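Local coordinates for protein MucR Phosphodiesterase (Pseudomonas aeruginosa, PDB 5M1T) that binds the ligand C2E and magnesium ions through an EAL domain, at residues R44-H49 / A66-E71; L48-K53 / M271-L276. All coordinates share one frame; numbering follows the deposited sequence.

Overall arrangement
Both contacts start from strand 46-55, share Leu48 and His49, and have centres about 11 Å apart. Contact 1 pairs the first half of this strand with strand 61-72, forming the hairpin that opens the sheet. Contact 2 sets residues 48-53 of the same strand against 271-276, a turn and short helix that follow the last sheet strand, 261-263. In contact 2 the first sheet strand thus meets the C-terminal end of the modelled chain, consistent with the closed, TIM-barrel-like fold of EAL domains, in which one strand runs antiparallel to the others. Each contact also reaches C2E, through Leu67, Leu68 and Arg69 in contact 1 and Gln51 in contact 2.

Contact 1: R44-H49 / A66-E71; sequences RQLVLH and ALLRWE. With C2E (9,9'-[(2R,3R,3aS,5S,7aR,9R,10R,10aS,12S,14aR)-3,5,10,12-tetrahydroxy-5,12-dioxidooctahydro-2H,7H-difuro[3,2-d:3',2'-j][1,3,7,9,2,8]tetraoxadiphosphacyclododecine-2,9-diyl]bis(2-amino-1,9-dihydro-6H-purin-6-one)), chain C.
Arg69 lays its CG over one face of the His49 ring, 3.8 Å from the ring centroid and 13° off the normal, which defines a CH-pi contact between side chains crossing at about a right angle. The arginine chain then turns about CB-CG (chi2 -85°), and its guanidinium extends to C2E. NH1 and NH2 of Arg69 both donate to C2E O21 at 2.7 Å, with that oxygen near the guanidinium plane. NH1 also bonds to Leu68 O, approaching from above the carbonyl plane. Three bonds thus fix the rotation of the group, two of them gripping a single phosphate oxygen. Beside it on this face, Val47 CG2 packs on Arg69 CB at 3.9 Å, while Val47 CG1 meets the carboxylate of Glu71.

Leu46, Leu48, Leu68 and Trp70 occupy the other face. Leu46 CD2 comes within 3.6 Å of Trp70 CB. The indole NE1 of Trp70 donates to Gln45 OE1 at 3.0 Å, almost straight at 176° and with the acceptor in the ring plane, so the bond holds the indole at its edge.

Val47-Arg69 and His49-Leu67 are hydrogen-bonded antiparallel pairs. Leu48-Leu68 is a non-hydrogen-bonded pair, which leaves Leu68 N for C2E N71 at 3.1 Å. The contact lies in the hairpin of strands 46-55 and 61-72: Leu68 rests on helix 93-113, Trp70 touches helix 32-38, and Ala66 shares a backbone hydrogen bond with Ala122 of strand 120-124.

Contact 2: L48-K53 / M271-L276; sequences LHYQPK and MPAEQL. With C2E (9,9'-[(2R,3R,3aS,5S,7aR,9R,10R,10aS,12S,14aR)-3,5,10,12-tetrahydroxy-5,12-dioxidooctahydro-2H,7H-difuro[3,2-d:3',2'-j][1,3,7,9,2,8]tetraoxadiphosphacyclododecine-2,9-diyl]bis(2-amino-1,9-dihydro-6H-purin-6-one)), chain C.
Tyr50 and Met271 form a single antiparallel bridge, a hydrogen-bonded pair in which Tyr50 N donates to Met271 O at 2.8 Å and Met271 N donates to Tyr50 O at 3.0 Å. Beyond this bridge the second segment turns into a helix, with Pro272 at the N-cap and its carbonyl oxygen accepting from Leu276 N.

Pro272 lies alongside His49, pointing the same way. Its CD stands over the imidazole, 3.9 Å from the centroid and 10° off the normal, a CH-pi contact on the face opposite the one that Arg69 covers, so the ring is clamped between two aliphatic groups. Tyr50 presents a ring edge to the start of the helix: Tyr50 CE2 reaches Ala273 CB at 3.8 Å, and Ala273 N lies near the ring plane. At the start of the helix a water bridges the backbones, donating to Leu48 O and accepting from Ala273 N. One turn on, Leu276 slides past Pro52 in the opposite direction, its CD1 being 4.1 Å from Pro52 CG.

Gln51 starts out away from the helix, on the pocket side of the strand. Its extended chain, with CG opposite the backbone N (chi1 -163°), brings Gln51 NE2 to 3.1 Å from C2E N7. The amide is positioned by Gln263, which bonds its OE1, and by Gly268 O, which accepts from its NE2.

The C-terminal segment, following strand 261-263, thus bridges the first strand of the EAL domain sheet beside a pocket residue. Two elements border the contact: Gln107 of helix 93-113 touches both Tyr50 and Ala273, and Met61 of strand 61-72 touches both Pro52 and Leu276; Trp111, from the same long helix, meets the Tyr50 ring edge-to-face.

Contact 1: R44-H49 / A66-E71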
loop_
_atom_site.group_PDB
_atom_site.type_symbol
_atom_site.label_atom_id
_atom_site.label_comp_id
_atom_site.label_asym_id
_atom_site.label_seq_id
_atom_site.Cartn_x
_atom_site.Cartn_y
_atom_site.Cartn_z
ATOM N N ARG A 44 24.864 -9.907 -7.083
ATOM C CA ARG A 44 24.179 -10.526 -8.252
ATOM C C ARG A 44 23.771 -11.967 -7.997
ATOM O O ARG A 44 23.835 -12.827 -8.863
ATOM C CB ARG A 44 24.994 -10.471 -9.547
ATOM C CG ARG A 44 25.695 -9.159 -9.843
ATOM C CD ARG A 44 24.772 -7.966 -9.991
ATOM N NE ARG A 44 25.395 -7.017 -10.916
ATOM C CZ ARG A 44 24.783 -5.971 -11.478
ATOM N NH1 ARG A 44 23.501 -5.687 -11.208
ATOM N NH2 ARG A 44 25.475 -5.194 -12.307
ATOM N N GLN A 45 23.350 -12.238 -6.778
ATOM C CA GLN A 45 22.984 -13.571 -6.422
ATOM C C GLN A 45 21.506 -13.842 -6.721
ATOM O O GLN A 45 21.090 -15.005 -6.715
ATOM C CB GLN A 45 23.327 -13.789 -4.954
ATOM C CG GLN A 45 24.833 -13.779 -4.694
ATOM C CD GLN A 45 25.132 -13.857 -3.219
ATOM O OE1 GLN A 45 24.232 -13.701 -2.400
ATOM N NE2 GLN A 45 26.376 -14.087 -2.873
ATOM N N LEU A 46 20.729 -12.779 -6.985
ATOM C CA LEU A 46 19.302 -12.924 -7.288
ATOM C C LEU A 46 19.042 -13.062 -8.775
ATOM O O LEU A 46 19.522 -12.265 -9.582
ATOM C CB LEU A 46 18.462 -11.783 -6.691
ATOM C CG LEU A 46 18.422 -11.663 -5.171
ATOM C CD1 LEU A 46 17.382 -10.632 -4.711
ATOM C CD2 LEU A 46 18.166 -13.004 -4.510
ATOM N N VAL A 47 18.260 -14.088 -9.134
ATOM C CA VAL A 47 17.944 -14.385 -10.531
ATOM C C VAL A 47 16.463 -14.685 -10.707
ATOM O O VAL A 47 15.810 -15.151 -9.772
ATOM C CB VAL A 47 18.762 -15.597 -11.030
ATOM C CG1 VAL A 47 20.237 -15.302 -10.943
ATOM C CG2 VAL A 47 18.445 -16.854 -10.226
ATOM N N LEU A 48 15.924 -14.450 -11.898
ATOM C CA LEU A 48 14.555 -14.863 -12.196
ATOM C C LEU A 48 14.506 -16.173 -12.937
ATOM O O LEU A 48 15.227 -16.381 -13.920
ATOM C CB LEU A 48 13.818 -13.827 -13.022
ATOM C CG LEU A 48 13.389 -12.573 -12.315
ATOM C CD1 LEU A 48 12.546 -11.727 -13.266
ATOM C CD2 LEU A 48 12.582 -12.918 -11.080
ATOM N N HIS A 49 13.632 -17.056 -12.461
ATOM C CA HIS A 49 13.220 -18.201 -13.253
ATOM C C HIS A 49 11.802 -17.927 -13.745
ATOM O O HIS A 49 11.076 -17.104 -13.184
ATOM C CB HIS A 49 13.311 -19.468 -12.429
ATOM C CG HIS A 49 14.721 -19.921 -12.204
ATOM N ND1 HIS A 49 15.047 -21.201 -11.807
ATOM C CD2 HIS A 49 15.896 -19.262 -12.343
ATOM C CE1 HIS A 49 16.357 -21.300 -11.673
ATOM N NE2 HIS A 49 16.895 -20.139 -12.002
ATOM N N ALA A 66 7.125 -15.014 -13.613
ATOM C CA ALA A 66 8.441 -14.767 -13.078
ATOM C C ALA A 66 8.499 -15.191 -11.624
ATOM O O ALA A 66 7.621 -14.821 -10.837
ATOM C CB ALA A 66 8.800 -13.267 -13.192
ATOM N N LEU A 67 9.533 -15.950 -11.283
ATOM C CA LEU A 67 9.712 -16.525 -9.963
ATOM C C LEU A 67 11.170 -16.318 -9.462
ATOM O O LEU A 67 12.149 -16.738 -10.087
ATOM C CB LEU A 67 9.370 -18.026 -9.998
ATOM C CG LEU A 67 7.899 -18.387 -10.231
ATOM C CD1 LEU A 67 7.697 -19.892 -10.508
ATOM C CD2 LEU A 67 7.050 -17.936 -9.038
ATOM N N LEU A 68 11.295 -15.666 -8.315
ATOM C CA LEU A 68 12.579 -15.265 -7.815
ATOM C C LEU A 68 13.315 -16.461 -7.225
ATOM O O LEU A 68 12.711 -17.317 -6.561
ATOM C CB LEU A 68 12.395 -14.174 -6.764
ATOM C CG LEU A 68 13.644 -13.475 -6.184
ATOM C CD1 LEU A 68 14.369 -12.706 -7.258
ATOM C CD2 LEU A 68 13.247 -12.556 -5.027
ATOM N N ARG A 69 14.617 -16.530 -7.493
ATOM C CA ARG A 69 15.493 -17.516 -6.876
ATOM C C ARG A 69 16.751 -16.817 -6.320
ATOM O O ARG A 69 17.143 -15.729 -6.779
ATOM C CB ARG A 69 15.884 -18.553 -7.895
ATOM C CG ARG A 69 14.698 -19.311 -8.493
ATOM C CD ARG A 69 14.313 -20.489 -7.609
ATOM N NE ARG A 69 13.116 -21.203 -8.077
ATOM C CZ ARG A 69 11.848 -20.809 -7.914
ATOM N NH1 ARG A 69 11.553 -19.667 -7.331
ATOM N NH2 ARG A 69 10.861 -21.562 -8.359
ATOM N N TRP A 70 17.378 -17.427 -5.330
ATOM C CA TRP A 70 18.605 -16.859 -4.780
ATOM C C TRP A 70 19.722 -17.904 -4.896
ATOM O O TRP A 70 19.689 -18.941 -4.233
ATOM C CB TRP A 70 18.331 -16.394 -3.341
ATOM C CG TRP A 70 19.480 -15.771 -2.591
ATOM C CD1 TRP A 70 20.690 -15.405 -3.078
ATOM C CD2 TRP A 70 19.478 -15.418 -1.206
ATOM N NE1 TRP A 70 21.454 -14.849 -2.077
ATOM C CE2 TRP A 70 20.723 -14.842 -0.917
ATOM C CE3 TRP A 70 18.529 -15.528 -0.184
ATOM C CZ2 TRP A 70 21.064 -14.380 0.367
ATOM C CZ3 TRP A 70 18.859 -15.051 1.093
ATOM C CH2 TRP A 70 20.119 -14.492 1.353
ATOM N N GLU A 71 20.664 -17.657 -5.792
ATOM C CA GLU A 71 21.849 -18.497 -5.909
ATOM C C GLU A 71 22.813 -18.132 -4.804
ATOM O O GLU A 71 23.599 -17.203 -4.926
ATOM C CB GLU A 71 22.567 -18.298 -7.241
ATOM C CG GLU A 71 21.723 -18.595 -8.454
ATOM C CD GLU A 71 22.443 -18.250 -9.749
ATOM O OE1 GLU A 71 23.323 -17.331 -9.742
ATOM O OE2 GLU A 71 22.130 -18.915 -10.757
HETATM P P1 C2E C . 3.132 -18.463 -6.256
HETATM O O2P C2E C . 2.815 -17.085 -6.766
HETATM O O1P C2E C . 1.929 -19.332 -5.953
HETATM O "O5'" C2E C . 4.053 -19.168 -7.351
HETATM C "C5'" C2E C . 3.844 -20.514 -7.718
HETATM C "C4'" C2E C . 4.696 -21.445 -6.885
HETATM O "O4'" C2E C . 4.295 -22.798 -7.170
HETATM C "C3'" C2E C . 6.171 -21.355 -7.237
HETATM O "O3'" C2E C . 6.938 -21.626 -6.064
HETATM C "C2'" C2E C . 6.381 -22.478 -8.229
HETATM O "O2'" C2E C . 7.725 -22.957 -8.265
HETATM C "C1'" C2E C . 5.438 -23.517 -7.637
HETATM N N9 C2E C . 4.996 -24.533 -8.590
HETATM C C8 C2E C . 4.625 -24.341 -9.866
HETATM N N7 C2E C . 4.270 -25.517 -10.428
HETATM C C5 C2E C . 4.402 -26.470 -9.494
HETATM C C6 C2E C . 4.191 -27.920 -9.429
HETATM O O6 C2E C . 3.769 -28.537 -10.432
HETATM N N1 C2E C . 4.457 -28.529 -8.262
HETATM C C2 C2E C . 4.910 -27.860 -7.178
HETATM N N2 C2E C . 5.167 -28.530 -6.031
HETATM N N3 C2E C . 5.114 -26.530 -7.170
HETATM C C4 C2E C . 4.886 -25.812 -8.286
HETATM P P11 C2E C . 8.179 -20.687 -5.663
HETATM O O21 C2E C . 8.959 -20.354 -6.925
HETATM O O11 C2E C . 9.044 -21.425 -4.697
HETATM O O5A C2E C . 7.569 -19.346 -5.043
HETATM C C5A C2E C . 6.752 -19.443 -3.873
HETATM C C4A C2E C . 6.029 -18.133 -3.648
HETATM O O4A C2E C . 6.956 -17.062 -3.513
HETATM C C3A C2E C . 5.184 -17.718 -4.824
HETATM O O3A C2E C . 3.936 -18.386 -4.860
HETATM C C2A C2E C . 5.042 -16.233 -4.618
HETATM O O2A C2E C . 4.048 -15.933 -3.649
HETATM C C1A C2E C . 6.382 -15.859 -4.035
HETATM N N91 C2E C . 7.250 -15.247 -5.082
HETATM C C81 C2E C . 8.037 -15.858 -5.991
HETATM N N71 C2E C . 8.698 -14.941 -6.749
HETATM C C51 C2E C . 8.317 -13.729 -6.308
HETATM C C61 C2E C . 8.610 -12.328 -6.654
HETATM O O61 C2E C . 9.393 -12.059 -7.590
HETATM N N11 C2E C . 7.999 -11.363 -5.943
HETATM C C21 C2E C . 7.136 -11.650 -4.944
HETATM N N21 C2E C . 6.555 -10.645 -4.266
HETATM N N31 C2E C . 6.816 -12.907 -4.569
HETATM C C41 C2E C . 7.367 -13.946 -5.222
#

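Contact 2: L48-K53 / M271-L276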
loop_
_atom_site.group_PDB
_atom_site.type_symbol
_atom_site.label_atom_id
_atom_site.label_comp_id
_atom_site.label_asym_id
_atom_site.label_seq_id
_atom_site.Cartn_x
_atom_site.Cartn_y
_atom_site.Cartn_z
ATOM N N LEU A 48 15.924 -14.450 -11.898
ATOM C CA LEU A 48 14.555 -14.863 -12.196
ATOM C C LEU A 48 14.506 -16.173 -12.937
ATOM O O LEU A 48 15.227 -16.381 -13.920
ATOM C CB LEU A 48 13.818 -13.827 -13.022
ATOM C CG LEU A 48 13.389 -12.573 -12.315
ATOM C CD1 LEU A 48 12.546 -11.727 -13.266
ATOM C CD2 LEU A 48 12.582 -12.918 -11.080
ATOM N N HIS A 49 13.632 -17.056 -12.461
ATOM C CA HIS A 49 13.220 -18.201 -13.253
ATOM C C HIS A 49 11.802 -17.927 -13.745
ATOM O O HIS A 49 11.076 -17.104 -13.184
ATOM C CB HIS A 49 13.311 -19.468 -12.429
ATOM C CG HIS A 49 14.721 -19.921 -12.204
ATOM N ND1 HIS A 49 15.047 -21.201 -11.807
ATOM C CD2 HIS A 49 15.896 -19.262 -12.343
ATOM C CE1 HIS A 49 16.357 -21.300 -11.673
ATOM N NE2 HIS A 49 16.895 -20.139 -12.002
ATOM N N TYR A 50 11.435 -18.586 -14.827
ATOM C CA TYR A 50 10.200 -18.328 -15.503
ATOM C C TYR A 50 9.504 -19.654 -15.674
ATOM O O TYR A 50 10.126 -20.627 -16.110
ATOM C CB TYR A 50 10.475 -17.676 -16.865
ATOM C CG TYR A 50 11.238 -16.374 -16.740
ATOM C CD1 TYR A 50 10.590 -15.199 -16.477
ATOM C CD2 TYR A 50 12.604 -16.340 -16.863
ATOM C CE1 TYR A 50 11.279 -14.005 -16.320
ATOM C CE2 TYR A 50 13.312 -15.152 -16.708
ATOM C CZ TYR A 50 12.651 -13.988 -16.435
ATOM O OH TYR A 50 13.364 -12.816 -16.313
ATOM N N GLN A 51 8.230 -19.718 -15.287
ATOM C CA GLN A 51 7.432 -20.921 -15.515
ATOM C C GLN A 51 6.345 -20.712 -16.587
ATOM O O GLN A 51 5.540 -19.793 -16.498
ATOM C CB GLN A 51 6.802 -21.415 -14.233
ATOM C CG GLN A 51 6.336 -22.855 -14.419
ATOM C CD GLN A 51 5.589 -23.400 -13.242
ATOM O OE1 GLN A 51 5.055 -22.641 -12.427
ATOM N NE2 GLN A 51 5.568 -24.734 -13.131
ATOM N N PRO A 52 6.341 -21.559 -17.618
ATOM C CA PRO A 52 5.347 -21.476 -18.690
ATOM C C PRO A 52 3.924 -21.569 -18.208
ATOM O O PRO A 52 3.645 -22.386 -17.306
ATOM C CB PRO A 52 5.633 -22.715 -19.538
ATOM C CG PRO A 52 7.014 -23.156 -19.209
ATOM C CD PRO A 52 7.315 -22.649 -17.830
ATOM N N LYS A 53 3.038 -20.735 -18.747
ATOM C CA LYS A 53 1.598 -20.941 -18.566
ATOM C C LYS A 53 1.144 -21.353 -19.960
ATOM O O LYS A 53 1.543 -20.740 -20.950
ATOM C CB LYS A 53 0.826 -19.688 -18.129
ATOM C CG LYS A 53 1.392 -18.964 -16.904
ATOM C CD LYS A 53 0.911 -17.506 -16.804
ATOM C CE LYS A 53 -0.590 -17.388 -17.054
ATOM N NZ LYS A 53 -0.959 -15.948 -17.175
ATOM N N MET A 271 12.478 -22.153 -15.004
ATOM C CA MET A 271 13.853 -22.206 -15.451
ATOM C C MET A 271 14.329 -20.810 -15.895
ATOM O O MET A 271 13.520 -19.926 -16.144
ATOM C CB MET A 271 14.042 -23.300 -16.532
ATOM C CG MET A 271 13.143 -23.200 -17.756
ATOM S SD MET A 271 13.284 -24.614 -18.907
ATOM C CE MET A 271 11.673 -25.381 -18.572
ATOM N N PRO A 272 15.651 -20.598 -15.947
ATOM C CA PRO A 272 16.178 -19.334 -16.472
ATOM C C PRO A 272 15.796 -19.105 -17.949
ATOM O O PRO A 272 15.596 -20.072 -18.717
ATOM C CB PRO A 272 17.710 -19.474 -16.328
ATOM C CG PRO A 272 17.912 -20.645 -15.452
ATOM C CD PRO A 272 16.724 -21.535 -15.603
ATOM N N ALA A 273 15.691 -17.823 -18.313
ATOM C CA ALA A 273 15.192 -17.405 -19.617
ATOM C C ALA A 273 15.920 -18.116 -20.758
ATOM O O ALA A 273 15.302 -18.560 -21.721
ATOM C CB ALA A 273 15.360 -15.915 -19.762
ATOM N N GLU A 274 17.237 -18.240 -20.630
ATOM C CA GLU A 274 18.025 -18.865 -21.671
ATOM C C GLU A 274 17.665 -20.350 -21.850
ATOM O O GLU A 274 17.373 -20.789 -22.974
ATOM C CB GLU A 274 19.512 -18.704 -21.376
ATOM C CG GLU A 274 20.370 -19.677 -22.172
ATOM C CD GLU A 274 21.838 -19.268 -22.259
ATOM O OE1 GLU A 274 22.183 -18.132 -21.767
ATOM O OE2 GLU A 274 22.620 -20.103 -22.831
ATOM N N GLN A 275 17.692 -21.108 -20.750
ATOM C CA GLN A 275 17.352 -22.538 -20.791
ATOM C C GLN A 275 15.940 -22.780 -21.324
ATOM O O GLN A 275 15.700 -23.759 -22.008
ATOM C CB GLN A 275 17.519 -23.178 -19.412
ATOM C CG GLN A 275 18.965 -23.161 -18.946
ATOM C CD GLN A 275 19.152 -23.685 -17.535
ATOM O OE1 GLN A 275 18.270 -24.370 -16.987
ATOM N NE2 GLN A 275 20.313 -23.369 -16.935
ATOM N N LEU A 276 15.014 -21.871 -21.025
ATOM C CA LEU A 276 13.648 -21.960 -21.549
ATOM C C LEU A 276 13.656 -21.895 -23.072
ATOM O O LEU A 276 12.945 -22.653 -23.724
ATOM C CB LEU A 276 12.773 -20.849 -20.961
ATOM C CG LEU A 276 11.298 -20.833 -21.360
ATOM C CD1 LEU A 276 10.592 -22.058 -20.809
ATOM C CD2 LEU A 276 10.622 -19.566 -20.884
HETATM P P1 C2E C . 3.132 -18.463 -6.256
HETATM O O2P C2E C . 2.815 -17.085 -6.766
HETATM O O1P C2E C . 1.929 -19.332 -5.953
HETATM O "O5'" C2E C . 4.053 -19.168 -7.351
HETATM C "C5'" C2E C . 3.844 -20.514 -7.718
HETATM C "C4'" C2E C . 4.696 -21.445 -6.885
HETATM O "O4'" C2E C . 4.295 -22.798 -7.170
HETATM C "C3'" C2E C . 6.171 -21.355 -7.237
HETATM O "O3'" C2E C . 6.938 -21.626 -6.064
HETATM C "C2'" C2E C . 6.381 -22.478 -8.229
HETATM O "O2'" C2E C . 7.725 -22.957 -8.265
HETATM C "C1'" C2E C . 5.438 -23.517 -7.637
HETATM N N9 C2E C . 4.996 -24.533 -8.590
HETATM C C8 C2E C . 4.625 -24.341 -9.866
HETATM N N7 C2E C . 4.270 -25.517 -10.428
HETATM C C5 C2E C . 4.402 -26.470 -9.494
HETATM C C6 C2E C . 4.191 -27.920 -9.429
HETATM O O6 C2E C . 3.769 -28.537 -10.432
HETATM N N1 C2E C . 4.457 -28.529 -8.262
HETATM C C2 C2E C . 4.910 -27.860 -7.178
HETATM N N2 C2E C . 5.167 -28.530 -6.031
HETATM N N3 C2E C . 5.114 -26.530 -7.170
HETATM C C4 C2E C . 4.886 -25.812 -8.286
HETATM P P11 C2E C . 8.179 -20.687 -5.663
HETATM O O21 C2E C . 8.959 -20.354 -6.925
HETATM O O11 C2E C . 9.044 -21.425 -4.697
HETATM O O5A C2E C . 7.569 -19.346 -5.043
HETATM C C5A C2E C . 6.752 -19.443 -3.873
HETATM C C4A C2E C . 6.029 -18.133 -3.648
HETATM O O4A C2E C . 6.956 -17.062 -3.513
HETATM C C3A C2E C . 5.184 -17.718 -4.824
HETATM O O3A C2E C . 3.936 -18.386 -4.860
HETATM C C2A C2E C . 5.042 -16.233 -4.618
HETATM O O2A C2E C . 4.048 -15.933 -3.649
HETATM C C1A C2E C . 6.382 -15.859 -4.035
HETATM N N91 C2E C . 7.250 -15.247 -5.082
HETATM C C81 C2E C . 8.037 -15.858 -5.991
HETATM N N71 C2E C . 8.698 -14.941 -6.749
HETATM C C51 C2E C . 8.317 -13.729 -6.308
HETATM C C61 C2E C . 8.610 -12.328 -6.654
HETATM O O61 C2E C . 9.393 -12.059 -7.590
HETATM N N11 C2E C . 7.999 -11.363 -5.943
HETATM C C21 C2E C . 7.136 -11.650 -4.944
HETATM N N21 C2E C . 6.555 -10.645 -4.266
HETATM N N31 C2E C . 6.816 -12.907 -4.569
HETATM C C41 C2E C . 7.367 -13.946 -5.222
HETATM O O HOH W 1 16.781 -15.567 -16.360
#